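Local structure of apical membrane antigen 1, soluble form (Toxoplasma gondii, 2Y8R) at residues S93-P98 / D192-C197; F101-V106 / I170-M175. The protein helps the parasite invade host cells as the parasite-surface component of the moving junction, the ring complex it forms with rhoptry neck proteins. The protein carries 1 engineered substitution. All coordinates share one frame; numbering follows the deposited sequence.

Contact 1 (S93-P98 / D192-C197)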
ATOM      1  N   SER A  93      19.054  -2.890 -29.090  1.00 26.95           N
ATOM      2  CA  SER A  93      18.589  -1.593 -28.689  1.00 25.65           C
ATOM      3  C   SER A  93      19.734  -0.648 -28.367  1.00 25.47           C
ATOM      4  O   SER A  93      19.588   0.551 -28.525  1.00 25.50           O
ATOM      5  CB  SER A  93      17.687  -1.732 -27.472  1.00 25.89           C
ATOM      6  OG  SER A  93      18.446  -1.830 -26.283  1.00 24.77           O
ATOM      7  N   GLY A  94      20.857  -1.178 -27.889  1.00 24.76           N
ATOM      8  CA  GLY A  94      21.867  -0.345 -27.244  1.00 24.41           C
ATOM      9  C   GLY A  94      21.356   0.206 -25.906  1.00 24.66           C
ATOM     10  O   GLY A  94      20.212  -0.079 -25.488  1.00 25.25           O
ATOM     11  N   ASN A  95      22.200   0.969 -25.208  1.00 23.36           N
ATOM     12  CA  ASN A  95      21.800   1.630 -23.964  1.00 22.52           C
ATOM     13  C   ASN A  95      20.663   2.690 -24.136  1.00 21.33           C
ATOM     14  O   ASN A  95      20.681   3.469 -25.101  1.00 21.80           O
ATOM     15  CB  ASN A  95      23.029   2.248 -23.302  1.00 22.39           C
ATOM     16  CG  ASN A  95      24.009   1.203 -22.817  1.00 23.58           C
ATOM     17  OD1 ASN A  95      25.195   1.483 -22.641  1.00 23.93           O
ATOM     18  ND2 ASN A  95      23.517  -0.009 -22.584  1.00 23.78           N
ATOM     19  N   PRO A  96      19.674   2.722 -23.213  1.00 19.32           N
ATOM     20  CA  PRO A  96      19.461   1.890 -22.031  1.00 18.33           C
ATOM     21  C   PRO A  96      18.602   0.674 -22.375  1.00 17.45           C
ATOM     22  O   PRO A  96      18.131   0.559 -23.496  1.00 17.11           O
ATOM     23  CB  PRO A  96      18.684   2.832 -21.106  1.00 17.66           C
ATOM     24  CG  PRO A  96      17.826   3.553 -22.008  1.00 17.88           C
ATOM     25  CD  PRO A  96      18.617   3.735 -23.321  1.00 18.54           C
ATOM     26  N   LEU A  97      18.406  -0.204 -21.403  1.00 17.09           N
ATOM     27  CA  LEU A  97      17.754  -1.525 -21.585  1.00 16.20           C
ATOM     28  C   LEU A  97      16.342  -1.400 -22.118  1.00 15.10           C
ATOM     29  O   LEU A  97      15.532  -0.683 -21.543  1.00 15.57           O
ATOM     30  CB  LEU A  97      17.624  -2.152 -20.210  1.00 16.55           C
ATOM     31  CG  LEU A  97      18.384  -3.348 -19.669  1.00 19.56           C
ATOM     32  CD1 LEU A  97      19.677  -3.652 -20.415  1.00 21.75           C
ATOM     33  CD2 LEU A  97      18.643  -3.115 -18.189  1.00 20.90           C
ATOM     34  N   PRO A  98      16.002  -2.113 -23.186  1.00 13.97           N
ATOM     35  CA  PRO A  98      14.565  -2.072 -23.444  1.00 12.97           C
ATOM     36  C   PRO A  98      13.783  -2.922 -22.425  1.00 12.47           C
ATOM     37  O   PRO A  98      14.367  -3.593 -21.582  1.00 12.61           O
ATOM     38  CB  PRO A  98      14.455  -2.701 -24.836  1.00 12.88           C
ATOM     39  CG  PRO A  98      15.593  -3.669 -24.915  1.00 12.37           C
ATOM     40  CD  PRO A  98      16.690  -3.138 -23.999  1.00 14.19           C
ATOM     41  N   ASP A 192      25.150   6.847 -21.880  1.00 31.03           N
ATOM     42  CA  ASP A 192      26.130   5.822 -21.525  1.00 31.00           C
ATOM     43  C   ASP A 192      25.588   4.762 -20.527  1.00 30.46           C
ATOM     44  O   ASP A 192      26.179   3.685 -20.359  1.00 30.09           O
ATOM     45  CB  ASP A 192      27.355   6.515 -20.904  1.00 31.40           C
ATOM     46  CG  ASP A 192      26.996   7.853 -20.217  1.00 33.76           C
ATOM     47  OD1 ASP A 192      26.665   8.829 -20.932  1.00 36.96           O
ATOM     48  OD2 ASP A 192      27.049   7.949 -18.972  1.00 36.47           O
ATOM     49  N   LEU A 193      24.489   5.094 -19.856  1.00 29.34           N
ATOM     50  CA  LEU A 193      24.001   4.312 -18.729  1.00 28.52           C
ATOM     51  C   LEU A 193      23.147   3.110 -19.136  1.00 27.15           C
ATOM     52  O   LEU A 193      22.238   3.205 -19.968  1.00 27.50           O
ATOM     53  CB  LEU A 193      23.283   5.221 -17.728  1.00 29.22           C
ATOM     54  CG  LEU A 193      24.122   6.432 -17.233  1.00 32.51           C
ATOM     55  CD1 LEU A 193      23.411   7.290 -16.204  1.00 33.03           C
ATOM     56  CD2 LEU A 193      25.511   6.034 -16.668  1.00 35.14           C
ATOM     57  N   THR A 194      23.491   1.964 -18.561  1.00 25.30           N
ATOM     58  CA  THR A 194      22.809   0.697 -18.808  1.00 22.88           C
ATOM     59  C   THR A 194      21.327   0.764 -18.448  1.00 21.60           C
ATOM     60  O   THR A 194      20.479   0.398 -19.238  1.00 21.35           O
ATOM     61  CB  THR A 194      23.525  -0.425 -18.027  1.00 22.59           C
ATOM     62  OG1 THR A 194      24.795  -0.695 -18.632  1.00 21.83           O
ATOM     63  CG2 THR A 194      22.720  -1.687 -18.019  1.00 23.61           C
ATOM     64  N   TRP A 195      21.017   1.244 -17.255  1.00 20.76           N
ATOM     65  CA  TRP A 195      19.647   1.273 -16.806  1.00 20.55           C
ATOM     66  C   TRP A 195      18.922   2.585 -17.105  1.00 21.26           C
ATOM     67  O   TRP A 195      19.457   3.708 -16.910  1.00 21.27           O
ATOM     68  CB  TRP A 195      19.567   0.954 -15.313  1.00 20.14           C
ATOM     69  CG  TRP A 195      19.686  -0.516 -15.046  1.00 21.94           C
ATOM     70  CD1 TRP A 195      20.833  -1.223 -14.832  1.00 21.85           C
ATOM     71  CD2 TRP A 195      18.616  -1.468 -15.010  1.00 20.78           C
ATOM     72  NE1 TRP A 195      20.541  -2.557 -14.653  1.00 21.52           N
ATOM     73  CE2 TRP A 195      19.188  -2.732 -14.748  1.00 21.54           C
ATOM     74  CE3 TRP A 195      17.226  -1.369 -15.140  1.00 21.82           C
ATOM     75  CZ2 TRP A 195      18.420  -3.900 -14.641  1.00 20.88           C
ATOM     76  CZ3 TRP A 195      16.455  -2.543 -15.030  1.00 22.56           C
ATOM     77  CH2 TRP A 195      17.061  -3.783 -14.790  1.00 20.55           C
ATOM     78  N   TYR A 196      17.684   2.440 -17.558  1.00 20.78           N
ATOM     79  CA  TYR A 196      16.735   3.521 -17.443  1.00 20.56           C
ATOM     80  C   TYR A 196      16.379   3.716 -15.953  1.00 21.02           C
ATOM     81  O   TYR A 196      16.422   2.760 -15.158  1.00 21.52           O
ATOM     82  CB  TYR A 196      15.516   3.181 -18.286  1.00 20.95           C
ATOM     83  CG  TYR A 196      14.924   1.820 -17.973  1.00 20.89           C
ATOM     84  CD1 TYR A 196      14.076   1.641 -16.881  1.00 19.75           C
ATOM     85  CD2 TYR A 196      15.213   0.715 -18.754  1.00 22.85           C
ATOM     86  CE1 TYR A 196      13.540   0.400 -16.572  1.00 19.54           C
ATOM     87  CE2 TYR A 196      14.666  -0.538 -18.441  1.00 22.51           C
ATOM     88  CZ  TYR A 196      13.834  -0.664 -17.341  1.00 21.08           C
ATOM     89  OH  TYR A 196      13.287  -1.877 -17.001  1.00 27.34           O
ATOM     90  N   CYS A 197      16.046   4.940 -15.547  1.00 21.34           N
ATOM     91  CA  CYS A 197      15.522   5.169 -14.193  1.00 20.80           C
ATOM     92  C   CYS A 197      14.055   4.762 -14.101  1.00 20.86           C
ATOM     93  O   CYS A 197      13.338   4.767 -15.106  1.00 21.05           O
ATOM     94  CB  CYS A 197      15.641   6.632 -13.787  1.00 21.44           C
ATOM     95  SG  CYS A 197      17.300   7.392 -13.893  1.00 21.02           S
TER
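Leu-97 sets the tip of its side chain on the indole of Trp-195, and this CH-pi contact is the main apolar element of the pairing. Methyl CD2 stands 3.4 Å from the centroid of the six-membered ring of Trp-195, only 9° off the ring normal, so the leucine branch meets the flat face almost squarely. A branched aliphatic residue suits the place because one methyl can sit on the ring while CB packs elsewhere: Leu-97 CB lies 3.8 Å from Tyr-196 CE2. The tryptophan's NE1 is hydrogen-bonded to the backbone oxygen of Ser-291.

Proline packing adds a second apolar patch, with Pro-96 CB 4.3 Å from Tyr-196 CB. The peptide bond before Pro-96 is cis, a form that proline adopts far more readily than other residues, and it bends the chain sharply between Asn-95 and Pro-96.

One backbone hydrogen bond ties the segments together, from Leu-97 N to Thr-194 O at 3.1 Å. Leu-97 O touches the Tyr-196 ring at its edge, near the ring plane, 3.1 Å from CD2; its hydrogen bond comes from Gln-70 NE2.

Before this, Gly-94 leaves helix 87-93 with positive phi, a conformation glycine adopts easily, while Ser-93 OG bonds to Gly-94 O. The arrangement is a loop with a cis-proline, following helix 87-93, packed against strand 195-201 in domain I, close to the Cys-184–Cys-197 disulfide.

Contact 2 (F101-V106 / I170-M175). Engineered in segment 170-175: Ala-172 (natural residue Tyr).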
ATOM      1  N   PHE A 101       9.791  -5.054 -16.363  1.00  6.23           N
ATOM      2  CA  PHE A 101      10.247  -5.832 -15.200  1.00  7.41           C
ATOM      3  C   PHE A 101       9.720  -7.304 -15.196  1.00  8.39           C
ATOM      4  O   PHE A 101      10.047  -8.032 -14.271  1.00  9.23           O
ATOM      5  CB  PHE A 101       9.769  -5.147 -13.910  1.00  6.97           C
ATOM      6  CG  PHE A 101      10.540  -3.865 -13.502  1.00  6.92           C
ATOM      7  CD1 PHE A 101      11.479  -3.260 -14.333  1.00  8.43           C
ATOM      8  CD2 PHE A 101      10.275  -3.265 -12.271  1.00  7.56           C
ATOM      9  CE1 PHE A 101      12.172  -2.123 -13.926  1.00  7.16           C
ATOM     10  CE2 PHE A 101      10.948  -2.099 -11.856  1.00  9.95           C
ATOM     11  CZ  PHE A 101      11.901  -1.527 -12.703  1.00  6.79           C
ATOM     12  N   ASN A 102       8.907  -7.732 -16.179  1.00  8.83           N
ATOM     13  CA  ASN A 102       8.238  -9.087 -16.142  1.00  9.93           C
ATOM     14  C   ASN A 102       9.189 -10.260 -16.312  1.00 10.32           C
ATOM     15  O   ASN A 102       9.838 -10.379 -17.334  1.00  9.97           O
ATOM     16  CB  ASN A 102       7.109  -9.228 -17.197  1.00  9.10           C
ATOM     17  CG  ASN A 102       6.201 -10.496 -16.985  1.00 11.62           C
ATOM     18  OD1 ASN A 102       5.402 -10.556 -16.060  1.00 11.35           O
ATOM     19  ND2 ASN A 102       6.296 -11.467 -17.898  1.00  9.74           N
ATOM     20  N   LEU A 103       9.246 -11.135 -15.308  1.00 12.79           N
ATOM     21  CA  LEU A 103       9.781 -12.518 -15.456  1.00 14.35           C
ATOM     22  C   LEU A 103       9.312 -13.181 -16.742  1.00 15.24           C
ATOM     23  O   LEU A 103       8.197 -12.968 -17.137  1.00 15.61           O
ATOM     24  CB  LEU A 103       9.410 -13.384 -14.269  1.00 13.35           C
ATOM     25  CG  LEU A 103      10.028 -14.783 -14.229  1.00 14.61           C
ATOM     26  CD1 LEU A 103      11.554 -14.829 -14.349  1.00 11.57           C
ATOM     27  CD2 LEU A 103       9.580 -15.498 -12.968  1.00 15.26           C
ATOM     28  N   ASN A 104      10.163 -13.960 -17.402  1.00 17.00           N
ATOM     29  CA  ASN A 104       9.871 -14.404 -18.763  1.00 19.04           C
ATOM     30  C   ASN A 104      10.457 -15.760 -19.038  1.00 21.03           C
ATOM     31  O   ASN A 104      10.508 -16.218 -20.186  1.00 21.20           O
ATOM     32  CB  ASN A 104      10.482 -13.443 -19.776  1.00 19.47           C
ATOM     33  CG  ASN A 104      11.959 -13.604 -19.884  1.00 17.47           C
ATOM     34  OD1 ASN A 104      12.637 -13.869 -18.907  1.00 18.56           O
ATOM     35  ND2 ASN A 104      12.465 -13.483 -21.079  1.00 19.44           N
ATOM     36  N   PHE A 105      10.967 -16.356 -17.971  1.00 23.53           N
ATOM     37  CA  PHE A 105      11.164 -17.801 -17.832  1.00 26.19           C
ATOM     38  C   PHE A 105      10.008 -18.617 -18.435  1.00 27.06           C
ATOM     39  O   PHE A 105       8.852 -18.195 -18.418  1.00 27.20           O
ATOM     40  CB  PHE A 105      11.281 -18.083 -16.333  1.00 26.05           C
ATOM     41  CG  PHE A 105      11.725 -19.470 -15.986  1.00 29.93           C
ATOM     42  CD1 PHE A 105      13.081 -19.784 -15.909  1.00 32.12           C
ATOM     43  CD2 PHE A 105      10.786 -20.456 -15.671  1.00 33.25           C
ATOM     44  CE1 PHE A 105      13.510 -21.060 -15.531  1.00 34.04           C
ATOM     45  CE2 PHE A 105      11.195 -21.752 -15.289  1.00 35.65           C
ATOM     46  CZ  PHE A 105      12.564 -22.050 -15.214  1.00 36.28           C
ATOM     47  N   VAL A 106      10.359 -19.784 -18.972  1.00 29.04           N
ATOM     48  CA  VAL A 106       9.431 -20.779 -19.546  1.00 30.27           C
ATOM     49  C   VAL A 106       9.821 -22.166 -19.014  1.00 31.26           C
ATOM     50  O   VAL A 106      10.986 -22.564 -19.164  1.00 31.10           O
ATOM     51  CB  VAL A 106       9.501 -20.805 -21.111  1.00 30.39           C
ATOM     52  CG1 VAL A 106       8.711 -19.626 -21.737  1.00 30.84           C
ATOM     53  CG2 VAL A 106      10.961 -20.812 -21.615  1.00 30.46           C
ATOM     54  N   ILE A 170       4.521 -12.212 -12.443  1.00 16.62           N
ATOM     55  CA  ILE A 170       5.644 -12.424 -11.531  1.00 16.44           C
ATOM     56  C   ILE A 170       6.763 -11.489 -12.006  1.00 16.79           C
ATOM     57  O   ILE A 170       7.104 -11.462 -13.201  1.00 16.79           O
ATOM     58  CB  ILE A 170       6.067 -13.902 -11.493  1.00 16.11           C
ATOM     59  CG1 ILE A 170       4.864 -14.780 -11.105  1.00 17.52           C
ATOM     60  CG2 ILE A 170       7.166 -14.149 -10.483  1.00 14.69           C
ATOM     61  CD1 ILE A 170       4.194 -14.444  -9.773  1.00 15.27           C
ATOM     62  N   LEU A 171       7.301 -10.670 -11.104  1.00 16.63           N
ATOM     63  CA  LEU A 171       8.273  -9.645 -11.565  1.00 15.96           C
ATOM     64  C   LEU A 171       9.737 -10.054 -11.368  1.00 15.76           C
ATOM     65  O   LEU A 171      10.235 -10.138 -10.250  1.00 16.44           O
ATOM     66  CB  LEU A 171       7.982  -8.290 -10.951  1.00 14.65           C
ATOM     67  CG  LEU A 171       6.635  -7.591 -11.205  1.00 13.70           C
ATOM     68  CD1 LEU A 171       6.577  -6.319 -10.379  1.00  8.62           C
ATOM     69  CD2 LEU A 171       6.324  -7.285 -12.678  1.00 11.75           C
ATOM     70  N   ALA A 172      10.434 -10.329 -12.458  1.00 15.49           N
ATOM     71  CA  ALA A 172      11.827 -10.731 -12.318  1.00 15.34           C
ATOM     72  C   ALA A 172      12.646  -9.640 -11.631  1.00 15.55           C
ATOM     73  O   ALA A 172      13.563  -9.964 -10.878  1.00 16.51           O
ATOM     74  CB  ALA A 172      12.415 -11.129 -13.643  1.00 15.34           C
ATOM     75  N   VAL A 173      12.278  -8.368 -11.831  1.00 15.01           N
ATOM     76  CA  VAL A 173      12.973  -7.258 -11.193  1.00 14.60           C
ATOM     77  C   VAL A 173      12.279  -6.915  -9.898  1.00 15.35           C
ATOM     78  O   VAL A 173      11.088  -6.586  -9.887  1.00 16.08           O
ATOM     79  CB  VAL A 173      13.076  -5.961 -12.117  1.00 14.50           C
ATOM     80  CG1 VAL A 173      13.895  -4.874 -11.440  1.00 13.22           C
ATOM     81  CG2 VAL A 173      13.667  -6.273 -13.494  1.00 12.27           C
ATOM     82  N   SER A 174      13.033  -6.998  -8.809  1.00 15.98           N
ATOM     83  CA  SER A 174      12.617  -6.527  -7.498  1.00 16.76           C
ATOM     84  C   SER A 174      12.994  -5.074  -7.215  1.00 17.69           C
ATOM     85  O   SER A 174      12.431  -4.486  -6.285  1.00 18.55           O
ATOM     86  CB  SER A 174      13.182  -7.398  -6.383  1.00 16.62           C
ATOM     87  OG  SER A 174      14.505  -7.834  -6.660  1.00 17.12           O
ATOM     88  N   MET A 175      13.891  -4.468  -8.002  1.00 17.92           N
ATOM     89  CA  MET A 175      14.225  -3.051  -7.750  1.00 18.01           C
ATOM     90  C   MET A 175      12.972  -2.235  -7.911  1.00 18.58           C
ATOM     91  O   MET A 175      12.127  -2.530  -8.755  1.00 19.29           O
ATOM     92  CB  MET A 175      15.328  -2.489  -8.670  1.00 17.79           C
ATOM     93  CG  MET A 175      16.642  -3.225  -8.620  1.00 16.23           C
ATOM     94  SD  MET A 175      17.788  -2.593  -9.841  1.00 22.50           S
ATOM     95  CE  MET A 175      17.213  -3.324 -11.358  1.00 17.16           C
TER
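Val-173 lies over one face of the Phe-101 ring. Its CG1 is 3.8 Å from the ring centroid and 1° off the normal, a CH-pi contact, while CB comes to 3.6 Å from Phe-101 CG. With CG1 anti to the backbone N (chi1 -176°), that methyl reaches the middle of the ring and CG2 turns to its CD1 side. Beta-branching suits valine here, since CB and both methyls meet the aromatic surface.

The side chains of Leu-103 and Ile-170 run alongside each other in the same direction, with Leu-103 CD2 3.7 Å from Ile-170 CG2. Leu-103 CB also rests 3.8 Å from CB of Ala-172, an engineered residue that replaces the natural tyrosine.

Asn-102 directs its amide to other partners: OD1 accepts from Ser-114 OG and bonds to His-169 ND1, and ND2 binds Asp-83 OD1. An amide, both donor and acceptor, suits this buried polar place.

Two weak backbone hydrogen bonds cross the contact, Val-173 N to Phe-101 O at 3.3 Å and Leu-103 N to Ile-170 O at 3.0 Å. Such modest bonding suggests that cohesion here probably depends largely on buried aliphatic and aromatic surfaces, with the asparagine amide satisfied from outside.

Overall arrangement
Both contacts belong to domain I and involve the long loop region between helix 87-93 and strand 116-117, which supplies 93-98 to contact 1 and 101-106 to contact 2. In sequence, contact 2 falls between the two segments of contact 1. Their centres are about 17 Å apart, yet they meet directly: Tyr-196 OH is 3.3 Å from Phe-101 CE1, and Trp-195 CH2 is 3.5 Å from Met-175 CE. Phe-198, further along strand 195-201, meets Phe-101 edge-to-face and touches Met-175, so this strand joins the two. Trp-195 NE1 bonds to Ser-291 O, and Ala-172 O accepts from Trp-296 NE1, linking both contacts to domain II.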